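Side-chain contact in peptidoglycan glycosyltransferase (Eggerthella lenta, PDB 4MNR), which belongs to the penicillin-binding protein family and carries a transpeptidase-type domain related in fold to the beta-lactamases: residues F187-L192 against G372-V377. Sequence-based numbering, arbitrary orientation. Where two conformers were deposited one is given.
Sequences FKIVTL and GRVRDV
Helix-on-helix packing in the transpeptidase domain, whose fold is shared with the beta-lactamases, brings L192 and I189 of helix 188-197 against V374 and V377 of helix 368-384. It illustrates how two helices far apart in sequence can be joined by a few branched apolar side chains. The short segments run closer to antiparallel than parallel, with 133° between their directions and their axes 10.7 Å apart at the nearest point. The backbones come nearest at L192 and V374, whose CA atoms are 7.2 Å apart, and the gap is bridged by aliphatic side chains, chiefly by their methyl groups.

L192 is the main contributor from its helix. Its CG stands anti to the backbone N (chi1 178°), which carries the isobutyl end out across the gap toward the facing helix. There L192 CD2 meets V377 CG1 at 4.0 Å, the two side chains reaching for each other tip to tip. The same methyl serves the neighbouring turn as well, since L192 CD2 lies 4.3 Å from V374 CG1. V374 and V377, three residues apart, thus offer their CG1 methyls to one leucine branch. A looser touch comes from the preceding turn of the first helix, where I189 CG2 lies 4.4 Å from V374 CG1.

Other parts of the domain add to this packing: I331 of helix 321-332 packs on both I189 and V374, while A193 and L196 extend the contact of V374 along helix 188-197. Beside the contact, R373 NH2 forms a salt bridge with OE1 of E203, a loop residue that the V377 side chain also touches.

All four touching residues are buried, and no hydrogen bond crosses between the segments. Cohesion here therefore rests on dispersion and the exclusion of water, with van der Waals contacts in place of directional bonds.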
loop_
_atom_site.group_PDB
_atom_site.type_symbol
_atom_site.label_atom_id
_atom_site.label_comp_id
_atom_site.label_asym_id
_atom_site.label_seq_id
_atom_site.Cartn_x
_atom_site.Cartn_y
_atom_site.Cartn_z
ATOM N N PHE A 187 8.804 -3.349 -5.606
ATOM C CA PHE A 187 9.162 -4.587 -4.921
ATOM C C PHE A 187 10.677 -4.757 -4.789
ATOM O O PHE A 187 11.149 -5.586 -4.008
ATOM C CB PHE A 187 8.562 -5.775 -5.696
ATOM C CG PHE A 187 8.776 -7.113 -5.052
ATOM C CD1 PHE A 187 7.961 -7.553 -4.011
ATOM C CD2 PHE A 187 9.748 -7.965 -5.534
ATOM C CE1 PHE A 187 8.152 -8.797 -3.429
ATOM C CE2 PHE A 187 9.955 -9.218 -4.953
ATOM C CZ PHE A 187 9.147 -9.632 -3.899
ATOM N N LYS A 188 11.444 -3.993 -5.563
ATOM C CA LYS A 188 12.898 -4.069 -5.439
ATOM C C LYS A 188 13.357 -3.731 -4.014
ATOM O O LYS A 188 14.445 -4.130 -3.605
ATOM C CB LYS A 188 13.591 -3.182 -6.484
ATOM C CG LYS A 188 13.428 -3.704 -7.905
ATOM C CD LYS A 188 13.978 -2.745 -8.946
ATOM C CE LYS A 188 13.694 -3.299 -10.360
ATOM N NZ LYS A 188 13.940 -2.269 -11.380
ATOM N N ILE A 189 12.524 -3.031 -3.251
ATOM C CA ILE A 189 12.841 -2.811 -1.836
ATOM C C ILE A 189 13.008 -4.168 -1.136
ATOM O O ILE A 189 13.955 -4.383 -0.372
ATOM C CB ILE A 189 11.726 -2.031 -1.118
ATOM C CG1 ILE A 189 11.592 -0.611 -1.681
ATOM C CG2 ILE A 189 12.002 -1.995 0.384
ATOM C CD1 ILE A 189 10.396 0.134 -1.126
ATOM N N VAL A 190 12.097 -5.099 -1.421
ATOM C CA VAL A 190 12.162 -6.449 -0.842
ATOM C C VAL A 190 13.376 -7.241 -1.332
ATOM O O VAL A 190 14.104 -7.829 -0.528
ATOM C CB VAL A 190 10.874 -7.265 -1.116
ATOM C CG1 VAL A 190 10.998 -8.689 -0.557
ATOM C CG2 VAL A 190 9.678 -6.567 -0.503
ATOM N N THR A 191 13.593 -7.250 -2.643
ATOM C CA THR A 191 14.745 -7.934 -3.217
ATOM C C THR A 191 16.071 -7.422 -2.660
ATOM O O THR A 191 16.917 -8.210 -2.244
ATOM C CB THR A 191 14.730 -7.827 -4.736
ATOM O OG1 THR A 191 13.443 -8.246 -5.199
ATOM C CG2 THR A 191 15.794 -8.739 -5.356
ATOM N N LEU A 192 16.231 -6.103 -2.643
ATOM C CA LEU A 192 17.442 -5.469 -2.101
ATOM C C LEU A 192 17.637 -5.797 -0.628
ATOM O O LEU A 192 18.728 -6.183 -0.195
ATOM C CB LEU A 192 17.341 -3.958 -2.270
ATOM C CG LEU A 192 18.527 -3.175 -1.704
ATOM C CD1 LEU A 192 19.823 -3.563 -2.423
ATOM C CD2 LEU A 192 18.255 -1.681 -1.806
ATOM N N GLY A 372 18.434 0.061 7.827
ATOM C CA GLY A 372 19.152 1.315 7.704
ATOM C C GLY A 372 19.944 1.396 6.412
ATOM O O GLY A 372 20.034 2.460 5.803
ATOM N N ARG A 373 20.517 0.271 5.985
ATOM C CA ARG A 373 21.311 0.270 4.759
ATOM C C ARG A 373 20.399 0.468 3.574
ATOM O O ARG A 373 20.747 1.164 2.617
ATOM C CB ARG A 373 22.076 -1.048 4.595
ATOM C CG ARG A 373 23.235 -1.208 5.563
ATOM C CD ARG A 373 23.709 -2.648 5.592
ATOM N NE ARG A 373 24.381 -3.016 4.347
ATOM C CZ ARG A 373 24.740 -4.258 4.037
ATOM N NH1 ARG A 373 24.465 -5.263 4.866
ATOM N NH2 ARG A 373 25.372 -4.493 2.898
ATOM N N VAL A 374 19.226 -0.155 3.628
ATOM C CA VAL A 374 18.249 0.008 2.546
ATOM C C VAL A 374 17.732 1.445 2.503
ATOM O O VAL A 374 17.596 2.023 1.431
ATOM C CB VAL A 374 17.081 -0.969 2.701
ATOM C CG1 VAL A 374 15.961 -0.667 1.672
ATOM C CG2 VAL A 374 17.589 -2.396 2.561
ATOM N N ARG A 375 17.454 2.013 3.674
ATOM C CA ARG A 375 16.961 3.384 3.747
ATOM C C ARG A 375 17.966 4.355 3.117
ATOM O O ARG A 375 17.586 5.287 2.413
ATOM C CB ARG A 375 16.645 3.763 5.200
ATOM C CG ARG A 375 15.633 4.885 5.351
ATOM C CD ARG A 375 15.002 4.875 6.748
ATOM N NE ARG A 375 16.003 5.086 7.789
ATOM C CZ ARG A 375 16.409 4.153 8.647
ATOM N NH1 ARG A 375 17.337 4.446 9.546
ATOM N NH2 ARG A 375 15.889 2.928 8.604
ATOM N N ASP A 376 19.252 4.114 3.345
ATOM C CA ASP A 376 20.299 4.949 2.756
ATOM C C ASP A 376 20.311 4.863 1.216
ATOM O O ASP A 376 20.538 5.866 0.523
ATOM C CB ASP A 376 21.668 4.574 3.321
ATOM C CG ASP A 376 21.863 5.042 4.767
ATOM O OD1 ASP A 376 21.074 5.888 5.252
ATOM O OD2 ASP A 376 22.819 4.561 5.419
ATOM N N VAL A 377 20.083 3.669 0.683
ATOM C CA VAL A 377 20.001 3.513 -0.773
ATOM C C VAL A 377 18.763 4.231 -1.320
ATOM O O VAL A 377 18.820 4.876 -2.368
ATOM C CB VAL A 377 19.962 2.024 -1.181
ATOM C CG1 VAL A 377 19.732 1.882 -2.690
ATOM C CG2 VAL A 377 21.251 1.344 -0.781
#